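PDB 2HC9: leucine aminopeptidase 1 from Caenorhabditis elegans, which removes N-terminal amino acids, preferably leucine, from peptides as a two-zinc M17 aminopeptidase and probably acts as a digestive enzyme. Local coordinates for residues A[320-323]-A[327-330]; A[356-361]-A[477-482]. The protein carries 1 engineered substitution. All blocks are in the same frame, centred on the assembly; numbering follows the deposited sequence. Where two conformers were deposited one is given.

How the interactions relate
Both interactions belong to the zinc aminopeptidase part of the chain and both are buried, but at different distances from the centre of the chain. Interaction 1, a small beta hairpin, has its centre about 29 Å from it and touches a second subunit through Thr327; interaction 2, between strand 356-361 and helix 473-480, lies about 11 Å from it. The centres of interactions 1 and 2 are 28 Å apart, their nearest atoms about 11 Å. Both pack on helix 337-350, Met322 on Ala342 and Asp359 on the adjacent Leu341. The Ile330 side chain is about 10 Å from a bound zinc; the Phe358 side chain is about 12 Å from that of the zinc ligand Lys252, on which Ala361 packs.

Interaction 1 of 2, residues A[320-323]-A[327-330]; sequences IKML and TVEI
Ile320 and Val328 face each other as an antiparallel hydrogen-bonded pair and bury the most surface here. Ile320 N donates a hydrogen bond to Val328 O (3.0 Å), and Val328 N returns one to Ile320 O at 2.9 Å. Ile320 O also receives a CA-H...O contact from Thr327 CA at 3.3 Å, so one carbonyl takes two donors of successive residues. The Ile320 side chain bends its CG1 branch between its own N and carbonyl carbon (chi1 63°), and CD1 meets CD1 of Ile330 at 3.9 Å, methyl to methyl. These pairings build the beta hairpin of strands 319-321 and 327-329, extended by strand 421-422 beyond the second strand; the Val328 side chain lies about 7 Å from that of Arg338, a predicted active-site residue. On the same face as Ile320, Val328 offers CG2 to Met322, whose CG lies 3.6 Å from it; the bend at chi2 (-57°) brings Met322 SD to 3.9 Å from Val328 CG2. Cut back to an alanine, Ile320 would lose CD1, which is likely to leave a gap beside the Ile330 CD1 methyl. Thr327 and Lys321 form the next, non-hydrogen-bonded pair on the reverse face, touching loosely where Lys321 CE comes 4.2 Å from Thr327 CG2. The Thr327 hydroxyl is engaged by Met136 O of the second subunit, and its backbone N by the carboxylate of Asp420. Met322 also rests on Ala342 of helix 337-350, and Met322 and Val328 both touch His444.

Interaction 2 of 2, residues A[356-361]-A[477-482]; sequences TIFDMA and STLLGK
This is a purely apolar strand-to-helix contact: Phe358, on strand 356-361 of the central mixed beta sheet, reaches Leu479 and Leu480 of segment 477-482, with no hydrogen bond between the segments. It belongs to the alpha/beta core of the M17 catalytic domain, where strand 356-361 runs parallel to both of its neighbours, 246-254 and 452-457, and helices cover the two faces of the sheet. The backbones stay well apart, CA of Phe358 lying 11.5 Å from CA of Leu479, and side chains span the gap. Phe358 supplies the larger share of the buried surface, 54 Å² against 28 Å² for Leu479 and 22 Å² for Leu480. Its CB points toward the helix, and with CG anti to the carbonyl carbon (chi1 -64°) the CZ end of the ring comes up to Leu479, which reaches back from the other direction with its CG anti to the backbone N (chi1 -179°). Both leucines approach the ring obliquely. Around this meeting point, Phe476 makes an edge-to-face contact with the Phe358 ring, Ile247 and Leu249 of strand 246-254 pack against Phe358, and Ile389 and Ala392 of helix 383-396 touch Leu479. The opposite side of the strand faces helix 337-350, on which Ile357 and Asp359 pack; Asp359 is also hydrogen-bonded to His455 and Trp453. Leu480 makes the looser approach, its CD2 lying 4.4 Å from Phe358 CE2. The closer touch falls at the far end of the ring, where one methyl, Leu479 CD2, sits 3.7 Å from both CZ and CE1 of Phe358.

Interaction 1 of 2, residues A[320-323]-A[327-330]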
ATOM      1  N   ILE A 320     -17.674 -11.858 -23.189  1.00 14.52           N
ATOM      2  CA  ILE A 320     -19.097 -12.221 -23.276  1.00 14.75           C
ATOM      3  C   ILE A 320     -19.794 -11.492 -24.439  1.00 17.01           C
ATOM      4  O   ILE A 320     -19.308 -10.457 -24.918  1.00 15.96           O
ATOM      5  CB  ILE A 320     -19.819 -11.940 -21.910  1.00 14.63           C
ATOM      6  CG1 ILE A 320     -19.794 -10.428 -21.574  1.00 16.06           C
ATOM      7  CG2 ILE A 320     -19.201 -12.853 -20.821  1.00 17.93           C
ATOM      8  CD1 ILE A 320     -20.732 -10.061 -20.415  1.00 19.57           C
ATOM      9  N   LYS A 321     -20.927 -12.042 -24.884  1.00 16.36           N
ATOM     10  CA  LYS A 321     -21.743 -11.388 -25.912  1.00 15.44           C
ATOM     11  C   LYS A 321     -22.950 -10.746 -25.226  1.00 15.73           C
ATOM     12  O   LYS A 321     -23.708 -11.410 -24.484  1.00 17.00           O
ATOM     13  CB  LYS A 321     -22.176 -12.400 -26.984  1.00 18.52           C
ATOM     14  CG  LYS A 321     -22.976 -11.757 -28.141  1.00 26.68           C
ATOM     15  CD  LYS A 321     -23.145 -12.715 -29.338  1.00 29.06           C
ATOM     16  CE  LYS A 321     -21.897 -12.602 -30.237  1.00 42.62           C
ATOM     17  NZ  LYS A 321     -21.987 -13.292 -31.567  1.00 47.40           N
ATOM     18  N   MET A 322     -23.105  -9.456 -25.470  1.00 17.51           N
ATOM     19  CA  MET A 322     -24.124  -8.631 -24.823  1.00 18.28           C
ATOM     20  C   MET A 322     -25.456  -8.816 -25.573  1.00 16.51           C
ATOM     21  O   MET A 322     -25.487  -9.411 -26.663  1.00 18.01           O
ATOM     22  CB  MET A 322     -23.692  -7.163 -24.885  1.00 13.84           C
ATOM     23  CG  MET A 322     -22.293  -6.912 -24.323  1.00 13.91           C
ATOM     24  SD  MET A 322     -22.080  -7.469 -22.612  1.00 16.81           S
ATOM     25  CE  MET A 322     -23.032  -6.243 -21.762  1.00 14.19           C
ATOM     26  N   LEU A 323     -26.543  -8.307 -24.996  1.00 15.81           N
ATOM     27  CA  LEU A 323     -27.849  -8.372 -25.685  1.00 14.95           C
ATOM     28  C   LEU A 323     -27.765  -7.747 -27.099  1.00 18.19           C
ATOM     29  O   LEU A 323     -28.419  -8.209 -28.039  1.00 16.06           O
ATOM     30  CB  LEU A 323     -28.915  -7.670 -24.851  1.00 15.98           C
ATOM     31  CG  LEU A 323     -30.354  -7.791 -25.364  1.00 16.46           C
ATOM     32  CD1 LEU A 323     -30.810  -9.272 -25.402  1.00 19.85           C
ATOM     33  CD2 LEU A 323     -31.313  -6.906 -24.508  1.00 13.56           C
ATOM     34  N   THR A 327     -19.431  -7.869 -28.565  1.00 15.51           N
ATOM     35  CA  THR A 327     -18.653  -8.582 -27.539  1.00 16.12           C
ATOM     36  C   THR A 327     -17.933  -7.609 -26.595  1.00 15.88           C
ATOM     37  O   THR A 327     -17.478  -6.542 -27.011  1.00 16.09           O
ATOM     38  CB  THR A 327     -17.633  -9.556 -28.151  1.00 16.46           C
ATOM     39  OG1 THR A 327     -16.844  -8.855 -29.142  1.00 17.64           O
ATOM     40  CG2 THR A 327     -18.378 -10.772 -28.831  1.00 19.18           C
ATOM     41  N   VAL A 328     -17.835  -7.981 -25.320  1.00 13.71           N
ATOM     42  CA  VAL A 328     -17.142  -7.138 -24.352  1.00 12.50           C
ATOM     43  C   VAL A 328     -16.103  -8.026 -23.636  1.00 15.53           C
ATOM     44  O   VAL A 328     -16.430  -9.109 -23.138  1.00 16.86           O
ATOM     45  CB  VAL A 328     -18.114  -6.459 -23.328  1.00 14.66           C
ATOM     46  CG1 VAL A 328     -17.281  -5.715 -22.273  1.00 14.77           C
ATOM     47  CG2 VAL A 328     -19.060  -5.463 -24.057  1.00 13.47           C
ATOM     48  N   GLU A 329     -14.854  -7.550 -23.605  1.00 15.37           N
ATOM     49  CA  GLU A 329     -13.800  -8.199 -22.793  1.00 16.61           C
ATOM     50  C   GLU A 329     -13.886  -7.595 -21.409  1.00 15.90           C
ATOM     51  O   GLU A 329     -13.678  -6.376 -21.233  1.00 14.91           O
ATOM     52  CB  GLU A 329     -12.423  -7.909 -23.391  1.00 14.17           C
ATOM     53  CG  GLU A 329     -11.298  -8.558 -22.616  1.00 15.29           C
ATOM     54  CD  GLU A 329      -9.919  -8.283 -23.224  1.00 20.03           C
ATOM     55  OE1 GLU A 329      -9.790  -7.518 -24.224  1.00 18.24           O
ATOM     56  OE2 GLU A 329      -8.963  -8.846 -22.671  1.00 18.29           O
ATOM     57  N   ILE A 330     -14.215  -8.435 -20.434  1.00 13.74           N
ATOM     58  CA  ILE A 330     -14.318  -7.966 -19.055  1.00 16.60           C
ATOM     59  C   ILE A 330     -12.912  -7.946 -18.465  1.00 15.57           C
ATOM     60  O   ILE A 330     -12.342  -9.011 -18.199  1.00 19.80           O
ATOM     61  CB  ILE A 330     -15.213  -8.896 -18.218  1.00 15.14           C
ATOM     62  CG1 ILE A 330     -16.595  -9.047 -18.877  1.00 15.05           C
ATOM     63  CG2 ILE A 330     -15.330  -8.367 -16.750  1.00 17.09           C
ATOM     64  CD1 ILE A 330     -17.524 -10.097 -18.199  1.00 17.28           C
TER

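Interaction 2 of 2, residues A[356-361]-A[477-482]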
ATOM      1  N   THR A 356     -36.662   8.073 -25.757  1.00 16.04           N
ATOM      2  CA  THR A 356     -35.941   8.783 -24.701  1.00 19.42           C
ATOM      3  C   THR A 356     -35.548   7.720 -23.667  1.00 16.38           C
ATOM      4  O   THR A 356     -36.420   7.074 -23.048  1.00 17.23           O
ATOM      5  CB  THR A 356     -36.814   9.899 -24.051  1.00 18.34           C
ATOM      6  OG1 THR A 356     -37.307  10.777 -25.075  1.00 19.40           O
ATOM      7  CG2 THR A 356     -35.981  10.738 -23.063  1.00 17.89           C
ATOM      8  N   ILE A 357     -34.240   7.515 -23.505  1.00 14.53           N
ATOM      9  CA  ILE A 357     -33.742   6.444 -22.616  1.00 16.27           C
ATOM     10  C   ILE A 357     -32.850   7.061 -21.539  1.00 19.38           C
ATOM     11  O   ILE A 357     -31.807   7.656 -21.833  1.00 17.69           O
ATOM     12  CB  ILE A 357     -32.954   5.353 -23.391  1.00 19.09           C
ATOM     13  CG1 ILE A 357     -33.832   4.737 -24.504  1.00 18.73           C
ATOM     14  CG2 ILE A 357     -32.385   4.280 -22.408  1.00 15.44           C
ATOM     15  CD1 ILE A 357     -33.058   3.844 -25.485  1.00 18.81           C
ATOM     16  N   PHE A 358     -33.306   6.953 -20.293  1.00 15.87           N
ATOM     17  CA  PHE A 358     -32.531   7.381 -19.126  1.00 14.74           C
ATOM     18  C   PHE A 358     -32.003   6.141 -18.461  1.00 18.94           C
ATOM     19  O   PHE A 358     -32.730   5.162 -18.298  1.00 17.95           O
ATOM     20  CB  PHE A 358     -33.423   8.132 -18.113  1.00 15.88           C
ATOM     21  CG  PHE A 358     -33.999   9.410 -18.638  1.00 15.34           C
ATOM     22  CD1 PHE A 358     -33.264  10.595 -18.566  1.00 14.78           C
ATOM     23  CD2 PHE A 358     -35.300   9.445 -19.141  1.00 16.77           C
ATOM     24  CE1 PHE A 358     -33.802  11.805 -19.018  1.00 18.25           C
ATOM     25  CE2 PHE A 358     -35.861  10.649 -19.608  1.00 16.74           C
ATOM     26  CZ  PHE A 358     -35.096  11.834 -19.556  1.00 17.22           C
ATOM     27  N   ASP A 359     -30.747   6.177 -18.036  1.00 16.09           N
ATOM     28  CA  ASP A 359     -30.270   5.133 -17.141  1.00 12.81           C
ATOM     29  C   ASP A 359     -29.672   5.815 -15.922  1.00 15.51           C
ATOM     30  O   ASP A 359     -29.048   6.869 -16.043  1.00 15.35           O
ATOM     31  CB  ASP A 359     -29.301   4.151 -17.856  1.00 15.34           C
ATOM     32  CG  ASP A 359     -27.903   4.722 -18.041  1.00 21.13           C
ATOM     33  OD1 ASP A 359     -27.582   5.184 -19.161  1.00 15.74           O
ATOM     34  OD2 ASP A 359     -27.115   4.698 -17.064  1.00 16.39           O
ATOM     35  N   MET A 360     -29.923   5.262 -14.741  1.00 15.76           N
ATOM     36  CA  MET A 360     -29.436   5.884 -13.521  1.00 13.02           C
ATOM     37  C   MET A 360     -28.811   4.792 -12.679  1.00 16.11           C
ATOM     38  O   MET A 360     -29.370   3.694 -12.554  1.00 13.28           O
ATOM     39  CB  MET A 360     -30.591   6.529 -12.758  1.00 13.92           C
ATOM     40  CG  MET A 360     -30.136   7.307 -11.519  1.00 15.11           C
ATOM     41  SD  MET A 360     -31.393   8.342 -10.715  1.00 15.87           S
ATOM     42  CE  MET A 360     -32.520   7.123  -9.964  1.00 15.68           C
ATOM     43  N   ALA A 361     -27.659   5.088 -12.092  1.00 17.16           N
ATOM     44  CA  ALA A 361     -26.838   4.045 -11.475  1.00 16.81           C
ATOM     45  C   ALA A 361     -25.928   4.651 -10.431  1.00 14.45           C
ATOM     46  O   ALA A 361     -25.397   5.737 -10.622  1.00 17.65           O
ATOM     47  CB  ALA A 361     -25.986   3.350 -12.516  1.00 15.03           C
ATOM     48  N   SER A 477     -39.777  13.456 -11.147  1.00 18.02           N
ATOM     49  CA  SER A 477     -41.077  14.115 -11.010  1.00 21.31           C
ATOM     50  C   SER A 477     -41.042  15.505 -11.609  1.00 20.98           C
ATOM     51  O   SER A 477     -41.968  15.890 -12.307  1.00 19.70           O
ATOM     52  CB  SER A 477     -41.479  14.199  -9.538  1.00 20.18           C
ATOM     53  OG  SER A 477     -41.811  12.897  -9.120  1.00 23.99           O
ATOM     54  N   THR A 478     -39.968  16.250 -11.347  1.00 20.50           N
ATOM     55  CA  THR A 478     -39.843  17.609 -11.907  0.50 19.05           C
ATOM     56  C   THR A 478     -39.492  17.550 -13.377  1.00 20.20           C
ATOM     57  O   THR A 478     -40.011  18.338 -14.157  1.00 22.07           O
ATOM     58  CB  THR A 478     -38.849  18.590 -11.173  0.50 19.83           C
ATOM     59  OG1 THR A 478     -37.515  18.059 -11.148  0.50 13.76           O
ATOM     60  CG2 THR A 478     -39.323  18.925  -9.748  0.50 16.54           C
ATOM     61  N   LEU A 479     -38.634  16.616 -13.769  1.00 15.60           N
ATOM     62  CA  LEU A 479     -38.245  16.511 -15.189  1.00 18.60           C
ATOM     63  C   LEU A 479     -39.415  16.114 -16.111  1.00 20.68           C
ATOM     64  O   LEU A 479     -39.604  16.706 -17.199  1.00 20.10           O
ATOM     65  CB  LEU A 479     -37.080  15.519 -15.363  1.00 16.87           C
ATOM     66  CG  LEU A 479     -36.558  15.344 -16.806  1.00 17.36           C
ATOM     67  CD1 LEU A 479     -35.941  16.658 -17.280  1.00 18.40           C
ATOM     68  CD2 LEU A 479     -35.510  14.232 -16.824  1.00 16.97           C
ATOM     69  N   LEU A 480     -40.188  15.122 -15.674  1.00 15.76           N
ATOM     70  CA  LEU A 480     -41.232  14.530 -16.511  1.00 17.96           C
ATOM     71  C   LEU A 480     -42.647  14.878 -16.024  1.00 21.65           C
ATOM     72  O   LEU A 480     -43.638  14.399 -16.580  1.00 17.33           O
ATOM     73  CB  LEU A 480     -41.070  13.014 -16.589  1.00 17.84           C
ATOM     74  CG  LEU A 480     -39.693  12.487 -17.046  1.00 15.94           C
ATOM     75  CD1 LEU A 480     -39.661  10.964 -16.974  1.00 17.05           C
ATOM     76  CD2 LEU A 480     -39.460  12.944 -18.511  1.00 16.97           C
ATOM     77  N   GLY A 481     -42.731  15.704 -14.987  1.00 23.04           N
ATOM     78  CA  GLY A 481     -44.024  16.066 -14.380  1.00 23.35           C
ATOM     79  C   GLY A 481     -44.977  16.845 -15.278  1.00 23.67           C
ATOM     80  O   GLY A 481     -46.178  16.876 -15.018  1.00 22.17           O
ATOM     81  N   LYS A 482     -44.463  17.447 -16.346  1.00 20.14           N
ATOM     82  CA  LYS A 482     -45.331  18.127 -17.336  1.00 24.96           C
ATOM     83  C   LYS A 482     -46.313  17.156 -18.017  1.00 22.00           C
ATOM     84  O   LYS A 482     -47.306  17.581 -18.580  1.00 23.09           O
ATOM     85  CB  LYS A 482     -44.495  18.856 -18.399  1.00 24.04           C
ATOM     86  CG  LYS A 482     -43.703  17.908 -19.309  1.00 31.18           C
ATOM     87  CD  LYS A 482     -42.598  18.622 -20.059  1.00 38.95           C
ATOM     88  CE  LYS A 482     -42.960  18.764 -21.520  1.00 46.48           C
ATOM     89  NZ  LYS A 482     -41.814  19.273 -22.339  1.00 46.64           N
TER